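Local coordinates for folylpolyglutamate synthase protein FOLC (Mycobacterium tuberculosis, PDB 2VOS) that probably uses ATP to add L-glutamate to dihydropteroate, giving dihydrofolate, and then to tetrahydrofolates, building up folylpolyglutamates, at residues His100-Val105 with Ala477-Phe482; Thr404-Pro409 with Ser471-Gly476; Pro190-Thr195 with Gly218-Ala223. All blocks are in the same frame, centred on the assembly; numbering follows the deposited sequence.

Contacts 1 and 2 share helix 472-481 and lie side by side, their centres about 10 Å apart; contact 2 uses the start of that helix and contact 1 its end. They meet directly where L101 CD2 comes to 3.5 Å from G476 N. Contact 3 lies across the centre of the chain, its centre about 30 Å from that of contact 1 and about 32 Å from that of contact 2. All three approach the nucleotide site without entering it: bound ADP is about 8 Å from the L101 side chain, about 10 Å from that of S471 and about 10 Å from that of V193.

Contact 1 (His100-Val105 with Ala477-Phe482); sequences HLQSPV and AARTLF
Q102 reaches across to R479 and T480, joining two domains of this Mur ligase fold. The loop 100-105 follows strand 93-96 of the P-loop-like middle domain, while 477-482 ends helix 472-481 of the C-terminal domain. With CG beside its own backbone N (chi1 -53°) and the chain extended beyond it, the glutamine delivers its amide to the helix, and both ends of that amide are used. At the oxygen end, R479 NH1 donates to Q102 OE1 at 2.8 Å. The acceptor lies in the guanidinium plane, at its edge, whereas the donor is tilted a little out of the carbonyl plane; the two flat groups are turned 70° apart and do not stack. At the nitrogen end, Q102 NE2 donates to T480 OG1 at 3.0 Å in a nearly straight bond that keeps to the amide plane. NE2 also bonds to the carbonyl of R484 just past the helix, so the hydrogen bonds at both ends fix which way round the amide sits.

The aliphatic part of R479, extended from CG to NE, runs over one face of the Q102 amide, its CG 3.8 Å from Q102 CD, before the guanidinium reaches round to OE1 and to its other partners: NH2 forms a salt bridge with E340, and NH1 also bonds to the carbonyl of D485. The charge is probably balanced mainly by E340, with Q102 OE1 and the D485 carbonyl as further acceptors. L101, whose side chain is also about 4 Å from that of the ADP-binding R338, meets the apolar part of this arginine at about a right angle. The touch is made by its CD1 methyl, which lies 3.9 Å from R479 CD.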
loop_
_atom_site.group_PDB
_atom_site.type_symbol
_atom_site.label_atom_id
_atom_site.label_comp_id
_atom_site.label_asym_id
_atom_site.label_seq_id
_atom_site.Cartn_x
_atom_site.Cartn_y
_atom_site.Cartn_z
ATOM N N HIS A 100 -2.121 5.210 -6.181
ATOM C CA HIS A 100 -1.101 6.280 -6.060
ATOM C C HIS A 100 -1.543 7.337 -5.016
ATOM O O HIS A 100 -2.763 7.543 -4.771
ATOM C CB HIS A 100 -0.786 6.939 -7.419
ATOM C CG HIS A 100 -1.929 7.724 -8.019
ATOM N ND1 HIS A 100 -2.785 7.197 -8.963
ATOM C CD2 HIS A 100 -2.309 9.021 -7.857
ATOM C CE1 HIS A 100 -3.656 8.127 -9.332
ATOM N NE2 HIS A 100 -3.389 9.243 -8.670
ATOM N N LEU A 101 -0.562 7.968 -4.372
ATOM C CA LEU A 101 -0.789 9.040 -3.438
ATOM C C LEU A 101 -0.967 10.363 -4.149
ATOM O O LEU A 101 -1.955 11.072 -3.909
ATOM C CB LEU A 101 0.439 9.217 -2.547
ATOM C CG LEU A 101 0.656 8.360 -1.326
ATOM C CD1 LEU A 101 2.017 8.691 -0.779
ATOM C CD2 LEU A 101 -0.412 8.625 -0.223
ATOM N N GLN A 102 0.022 10.738 -4.968
ATOM C CA GLN A 102 0.001 12.081 -5.612
ATOM C C GLN A 102 -0.134 12.088 -7.123
ATOM O O GLN A 102 -0.873 12.927 -7.691
ATOM C CB GLN A 102 1.254 12.856 -5.252
ATOM C CG GLN A 102 1.486 12.935 -3.783
ATOM C CD GLN A 102 2.884 13.437 -3.498
ATOM O OE1 GLN A 102 3.816 12.644 -3.182
ATOM N NE2 GLN A 102 3.049 14.773 -3.558
ATOM N N SER A 103 0.574 11.178 -7.799
ATOM C CA SER A 103 0.594 11.188 -9.246
ATOM C C SER A 103 0.530 9.753 -9.743
ATOM O O SER A 103 1.115 8.876 -9.134
ATOM C CB SER A 103 1.875 11.886 -9.745
ATOM O OG SER A 103 2.045 11.637 -11.136
ATOM N N PRO A 104 -0.183 9.500 -10.854
ATOM C CA PRO A 104 -0.252 8.126 -11.264
ATOM C C PRO A 104 1.109 7.538 -11.706
ATOM O O PRO A 104 1.220 6.308 -11.773
ATOM C CB PRO A 104 -1.217 8.165 -12.471
ATOM C CG PRO A 104 -1.180 9.539 -12.965
ATOM C CD PRO A 104 -0.935 10.410 -11.745
ATOM N N VAL A 105 2.126 8.367 -12.021
ATOM C CA VAL A 105 3.467 7.793 -12.328
ATOM C C VAL A 105 3.935 6.885 -11.193
ATOM O O VAL A 105 4.787 5.979 -11.399
ATOM C CB VAL A 105 4.586 8.886 -12.656
ATOM C CG1 VAL A 105 4.127 9.768 -13.771
ATOM C CG2 VAL A 105 4.974 9.755 -11.443
ATOM N N ALA A 477 -3.074 14.015 -0.834
ATOM C CA ALA A 477 -3.336 15.464 -1.059
ATOM C C ALA A 477 -2.485 16.323 -0.142
ATOM O O ALA A 477 -1.946 17.337 -0.532
ATOM C CB ALA A 477 -4.851 15.831 -0.878
ATOM N N ALA A 478 -2.359 15.895 1.099
ATOM C CA ALA A 478 -1.530 16.572 2.072
ATOM C C ALA A 478 -0.064 16.526 1.639
ATOM O O ALA A 478 0.643 17.534 1.797
ATOM C CB ALA A 478 -1.723 15.930 3.490
ATOM N N ARG A 479 0.404 15.400 1.085
ATOM C CA ARG A 479 1.768 15.305 0.706
ATOM C C ARG A 479 2.087 16.386 -0.383
ATOM O O ARG A 479 3.176 17.020 -0.395
ATOM C CB ARG A 479 2.092 13.873 0.230
ATOM C CG ARG A 479 3.611 13.591 0.206
ATOM C CD ARG A 479 3.911 12.045 0.067
ATOM N NE ARG A 479 5.302 11.762 0.427
ATOM C CZ ARG A 479 6.337 11.904 -0.389
ATOM N NH1 ARG A 479 6.165 12.309 -1.644
ATOM N NH2 ARG A 479 7.570 11.657 0.061
ATOM N N THR A 480 1.154 16.583 -1.313
ATOM C CA THR A 480 1.279 17.590 -2.352
ATOM C C THR A 480 1.215 19.025 -1.755
ATOM O O THR A 480 1.987 19.895 -2.141
ATOM C CB THR A 480 0.166 17.368 -3.379
ATOM O OG1 THR A 480 0.418 16.153 -4.113
ATOM C CG2 THR A 480 0.045 18.561 -4.346
ATOM N N LEU A 481 0.317 19.276 -0.814
ATOM C CA LEU A 481 0.303 20.542 -0.089
ATOM C C LEU A 481 1.654 20.873 0.563
ATOM O O LEU A 481 2.062 22.041 0.603
ATOM C CB LEU A 481 -0.794 20.568 0.981
ATOM C CG LEU A 481 -2.232 20.581 0.427
ATOM C CD1 LEU A 481 -3.256 20.554 1.592
ATOM C CD2 LEU A 481 -2.460 21.807 -0.552
ATOM N N PHE A 482 2.346 19.856 1.074
ATOM C CA PHE A 482 3.637 20.069 1.713
ATOM C C PHE A 482 4.785 20.079 0.717
ATOM O O PHE A 482 5.939 20.151 1.101
ATOM C CB PHE A 482 3.843 19.003 2.815
ATOM C CG PHE A 482 3.183 19.387 4.108
ATOM C CD1 PHE A 482 3.840 20.234 4.972
ATOM C CD2 PHE A 482 1.901 18.936 4.445
ATOM C CE1 PHE A 482 3.282 20.614 6.120
ATOM C CE2 PHE A 482 1.332 19.306 5.588
ATOM C CZ PHE A 482 2.014 20.183 6.436
HETATM O O HOH W 1 -1.378 15.362 -5.617
#

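Contact 2 (Thr404-Pro409 with Ser471-Gly476); sequences THNGSP and SVVTAG
N406 lays its amide across the first turn of helix 472-481, meeting V473 and T474 at about a right angle. Its CG stands between the backbone N and the carbonyl carbon (chi1 59°), which turns the amide in against the helix; its two ends then have different tasks. Toward the helix, N406 ND2 donates to T474 OG1 over 3.2 Å, with the hydroxyl close to the amide plane and the bond fairly straight. That hydroxyl also bonds to the carbonyl of S380, to which it must give its proton, so it both donates and accepts. Turned back on its own loop, N406 OD1 accepts from S408 N at 2.8 Å; this is an Asx turn, with the donor tilted 24° out of the carbonyl plane. The loop bends through G407, whose N is held by H405 ND1.

V473 covers one face of the N406 amide: its CG1, carried anti to the backbone N (chi1 175°), sits over N406 CG at 3.5 Å, and its CB over N406 ND2 at 3.4 Å. S408 adds a lighter touch, its CB 4.1 Å from V473 CG1, while its hydroxyl is taken by R410 N. S471 is the N-cap of the helix: its OG accepts from V473 N at 3.1 Å, fixing the start of the turn over which the amide lies.

The site lies at the ends of three neighbouring parallel strands of the C-terminal sheet. Loop 404-409 leads from strand 400-403 to helix 414-425, strand 464-469 runs into helix 472-481, and between them, beyond strand 374-379, L382 touches N406, S408 and S471.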
loop_
_atom_site.group_PDB
_atom_site.type_symbol
_atom_site.label_atom_id
_atom_site.label_comp_id
_atom_site.label_asym_id
_atom_site.label_seq_id
_atom_site.Cartn_x
_atom_site.Cartn_y
_atom_site.Cartn_z
ATOM N N THR A 404 -12.888 16.644 7.586
ATOM C CA THR A 404 -12.978 17.404 6.369
ATOM C C THR A 404 -13.257 16.455 5.200
ATOM O O THR A 404 -13.715 15.326 5.401
ATOM C CB THR A 404 -11.687 18.306 6.178
ATOM O OG1 THR A 404 -11.866 19.172 5.055
ATOM C CG2 THR A 404 -10.440 17.482 5.960
ATOM N N HIS A 405 -13.023 16.934 3.980
ATOM C CA HIS A 405 -13.329 16.206 2.735
ATOM C C HIS A 405 -12.047 16.301 1.922
ATOM O O HIS A 405 -11.567 17.412 1.704
ATOM C CB HIS A 405 -14.452 16.942 1.987
ATOM C CG HIS A 405 -14.979 16.214 0.791
ATOM N ND1 HIS A 405 -14.222 15.991 -0.344
ATOM C CD2 HIS A 405 -16.199 15.668 0.546
ATOM C CE1 HIS A 405 -14.944 15.322 -1.228
ATOM N NE2 HIS A 405 -16.154 15.127 -0.718
ATOM N N ASN A 406 -11.506 15.180 1.461
ATOM C CA ASN A 406 -10.195 15.193 0.808
ATOM C C ASN A 406 -10.273 15.448 -0.694
ATOM O O ASN A 406 -9.248 15.324 -1.400
ATOM C CB ASN A 406 -9.482 13.886 1.039
ATOM C CG ASN A 406 -10.286 12.664 0.502
ATOM O OD1 ASN A 406 -11.173 12.791 -0.352
ATOM N ND2 ASN A 406 -9.948 11.478 1.015
ATOM N N GLY A 407 -11.482 15.757 -1.185
ATOM C CA GLY A 407 -11.650 16.012 -2.598
ATOM C C GLY A 407 -12.014 14.800 -3.447
ATOM O O GLY A 407 -12.300 14.935 -4.626
ATOM N N SER A 408 -12.021 13.592 -2.889
ATOM C CA SER A 408 -12.439 12.453 -3.706
ATOM C C SER A 408 -13.948 12.419 -3.768
ATOM O O SER A 408 -14.618 12.730 -2.787
ATOM C CB SER A 408 -11.920 11.152 -3.101
ATOM O OG SER A 408 -12.720 10.088 -3.545
ATOM N N PRO A 409 -14.503 12.040 -4.923
ATOM C CA PRO A 409 -15.966 11.868 -5.063
ATOM C C PRO A 409 -16.531 10.790 -4.133
ATOM O O PRO A 409 -17.722 10.773 -3.850
ATOM C CB PRO A 409 -16.131 11.426 -6.530
ATOM C CG PRO A 409 -14.773 10.901 -6.936
ATOM C CD PRO A 409 -13.805 11.810 -6.200
ATOM N N SER A 471 -7.433 8.137 4.734
ATOM C CA SER A 471 -7.516 7.693 3.366
ATOM C C SER A 471 -6.162 7.867 2.695
ATOM O O SER A 471 -5.367 8.747 3.056
ATOM C CB SER A 471 -8.601 8.517 2.654
ATOM O OG SER A 471 -8.639 8.266 1.273
ATOM N N VAL A 472 -5.907 7.060 1.677
ATOM C CA VAL A 472 -4.785 7.322 0.772
ATOM C C VAL A 472 -4.861 8.714 0.149
ATOM O O VAL A 472 -3.860 9.437 0.046
ATOM C CB VAL A 472 -4.754 6.259 -0.383
ATOM C CG1 VAL A 472 -3.609 6.569 -1.332
ATOM C CG2 VAL A 472 -4.564 4.876 0.239
ATOM N N VAL A 473 -6.069 9.117 -0.219
ATOM C CA VAL A 473 -6.270 10.383 -0.894
ATOM C C VAL A 473 -5.981 11.578 0.052
ATOM O O VAL A 473 -5.426 12.626 -0.369
ATOM C CB VAL A 473 -7.729 10.472 -1.422
ATOM C CG1 VAL A 473 -7.989 11.857 -2.039
ATOM C CG2 VAL A 473 -8.008 9.352 -2.460
ATOM N N THR A 474 -6.311 11.398 1.322
ATOM C CA THR A 474 -6.109 12.433 2.339
ATOM C C THR A 474 -4.593 12.612 2.521
ATOM O O THR A 474 -4.058 13.731 2.507
ATOM C CB THR A 474 -6.715 12.016 3.721
ATOM O OG1 THR A 474 -8.115 11.653 3.598
ATOM C CG2 THR A 474 -6.607 13.198 4.772
ATOM N N ALA A 475 -3.898 11.501 2.753
ATOM C CA ALA A 475 -2.454 11.500 2.844
ATOM C C ALA A 475 -1.787 12.046 1.594
ATOM O O ALA A 475 -0.885 12.896 1.692
ATOM C CB ALA A 475 -1.956 10.081 3.184
ATOM N N GLY A 476 -2.220 11.603 0.414
ATOM C CA GLY A 476 -1.637 12.048 -0.828
ATOM C C GLY A 476 -1.851 13.520 -1.085
ATOM O O GLY A 476 -0.884 14.236 -1.459
#

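Contact 3 (Pro190-Thr195 with Gly218-Ala223); sequences PVAVIT and GIITRA
A192 and I220 bring the two backbones nearest, CA to CA 5.6 Å, where strand 191-194 passes the irregular segment 218-223 without a hydrogen bond between them. Side chains carry the contact, all of them apolar. The A192 methyl points at the loop and is met by two isoleucines: I219 CD1 lies 4.0 Å from A192 CB, and I220 CG1 comes to 3.9 Å from the same carbon. I219 has CG1 between its backbone N and carbonyl carbon (chi1 70°), which carries CD1 on toward the strand until it rests 3.9 Å from V193 O. In I220, CG1 lies beside the backbone N (chi1 -58°), which swings the branch back to the A192 methyl although the residue's CB does not aim at the strand.

Loop 218-223 leads from helix 209-217 to strand 231-234, which is parallel and adjacent to strand 191-194, so this is the interior of a beta-alpha-beta crossover in the Mur ligase middle domain, of the P-loop clan. The strand itself is paired on both flanks, with H68 on one and with V231 and V233 on the other.

Further along, I194 starts off at an angle to the loop, but its end bends nearer, and I194 CD1 reaches I219 CG1 at 4.1 Å. The I194 and I219 side chains run alongside one another, pointing opposite ways. I220 CD1 is slightly farther from the same methyl, at 4.4 Å. Beyond the pair, I219 packs on H68 and A70 of strand 66-70, I220 on S249 of helix 239-251, and I194 on L245 of that helix.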
loop_
_atom_site.group_PDB
_atom_site.type_symbol
_atom_site.label_atom_id
_atom_site.label_comp_id
_atom_site.label_asym_id
_atom_site.label_seq_id
_atom_site.Cartn_x
_atom_site.Cartn_y
_atom_site.Cartn_z
ATOM N N PRO A 190 6.303 -16.856 -9.304
ATOM C CA PRO A 190 6.993 -17.937 -8.545
ATOM C C PRO A 190 7.001 -17.663 -7.008
ATOM O O PRO A 190 7.265 -18.578 -6.205
ATOM C CB PRO A 190 8.412 -17.922 -9.111
ATOM C CG PRO A 190 8.582 -16.504 -9.724
ATOM C CD PRO A 190 7.220 -16.084 -10.184
ATOM N N VAL A 191 6.749 -16.421 -6.611
ATOM C CA VAL A 191 6.650 -16.098 -5.185
ATOM C C VAL A 191 5.369 -15.268 -5.002
ATOM O O VAL A 191 5.183 -14.236 -5.666
ATOM C CB VAL A 191 7.824 -15.257 -4.659
ATOM C CG1 VAL A 191 7.577 -14.924 -3.215
ATOM C CG2 VAL A 191 9.154 -16.053 -4.774
ATOM N N ALA A 192 4.483 -15.740 -4.141
ATOM C CA ALA A 192 3.232 -15.051 -3.820
ATOM C C ALA A 192 3.273 -14.678 -2.339
ATOM O O ALA A 192 3.555 -15.502 -1.477
ATOM C CB ALA A 192 2.029 -15.980 -4.103
ATOM N N VAL A 193 2.983 -13.437 -2.026
ATOM C CA VAL A 193 3.152 -12.976 -0.702
ATOM C C VAL A 193 1.802 -12.581 -0.207
ATOM O O VAL A 193 1.061 -11.850 -0.928
ATOM C CB VAL A 193 4.050 -11.737 -0.733
ATOM C CG1 VAL A 193 4.277 -11.148 0.668
ATOM C CG2 VAL A 193 5.403 -12.064 -1.432
ATOM N N ILE A 194 1.463 -13.007 1.013
ATOM C CA ILE A 194 0.148 -12.628 1.597
ATOM C C ILE A 194 0.384 -11.882 2.910
ATOM O O ILE A 194 0.738 -12.473 3.913
ATOM C CB ILE A 194 -0.768 -13.859 1.899
ATOM C CG1 ILE A 194 -0.781 -14.843 0.717
ATOM C CG2 ILE A 194 -2.257 -13.358 2.277
ATOM C CD1 ILE A 194 -1.439 -14.324 -0.588
ATOM N N THR A 195 0.188 -10.577 2.897
ATOM C CA THR A 195 0.293 -9.775 4.072
ATOM C C THR A 195 -0.958 -9.920 4.961
ATOM O O THR A 195 -1.968 -10.541 4.562
ATOM C CB THR A 195 0.522 -8.290 3.669
ATOM O OG1 THR A 195 -0.718 -7.682 3.276
ATOM C CG2 THR A 195 1.525 -8.125 2.519
ATOM N N GLY A 218 -6.055 -16.494 -4.343
ATOM C CA GLY A 218 -6.064 -16.776 -5.781
ATOM C C GLY A 218 -4.774 -16.358 -6.501
ATOM O O GLY A 218 -4.572 -16.722 -7.651
ATOM N N ILE A 219 -3.859 -15.638 -5.842
ATOM C CA ILE A 219 -2.619 -15.316 -6.540
ATOM C C ILE A 219 -1.560 -16.419 -6.362
ATOM O O ILE A 219 -0.462 -16.359 -6.962
ATOM C CB ILE A 219 -2.028 -13.904 -6.124
ATOM C CG1 ILE A 219 -1.487 -13.941 -4.668
ATOM C CG2 ILE A 219 -3.075 -12.789 -6.375
ATOM C CD1 ILE A 219 -0.420 -12.856 -4.376
ATOM N N ILE A 220 -1.848 -17.394 -5.509
ATOM C CA ILE A 220 -0.912 -18.500 -5.330
ATOM C C ILE A 220 -1.271 -19.533 -6.420
ATOM O O ILE A 220 -2.327 -20.171 -6.320
ATOM C CB ILE A 220 -1.094 -19.168 -3.914
ATOM C CG1 ILE A 220 -0.906 -18.149 -2.764
ATOM C CG2 ILE A 220 -0.151 -20.369 -3.736
ATOM C CD1 ILE A 220 -1.518 -18.611 -1.398
ATOM N N THR A 221 -0.418 -19.718 -7.435
ATOM C CA THR A 221 -0.766 -20.550 -8.604
ATOM C C THR A 221 0.223 -21.692 -8.781
ATOM O O THR A 221 1.394 -21.547 -8.392
ATOM C CB THR A 221 -0.774 -19.697 -9.898
ATOM O OG1 THR A 221 0.540 -19.194 -10.118
ATOM C CG2 THR A 221 -1.664 -18.487 -9.740
ATOM N N ARG A 222 -0.204 -22.800 -9.372
ATOM C CA ARG A 222 0.709 -23.923 -9.630
ATOM C C ARG A 222 1.759 -23.497 -10.667
ATOM O O ARG A 222 1.429 -22.839 -11.654
ATOM C CB ARG A 222 -0.067 -25.142 -10.104
ATOM C CG ARG A 222 0.826 -26.371 -10.446
ATOM C CD ARG A 222 0.021 -27.689 -10.455
ATOM N NE ARG A 222 0.794 -28.888 -10.838
ATOM C CZ ARG A 222 1.985 -29.258 -10.342
ATOM N NH1 ARG A 222 2.620 -28.509 -9.440
ATOM N NH2 ARG A 222 2.564 -30.390 -10.762
ATOM N N ALA A 223 3.024 -23.820 -10.424
ATOM C CA ALA A 223 4.117 -23.473 -11.345
ATOM C C ALA A 223 4.081 -24.381 -12.596
ATOM O O ALA A 223 3.582 -25.519 -12.528
ATOM C CB ALA A 223 5.463 -23.623 -10.637
#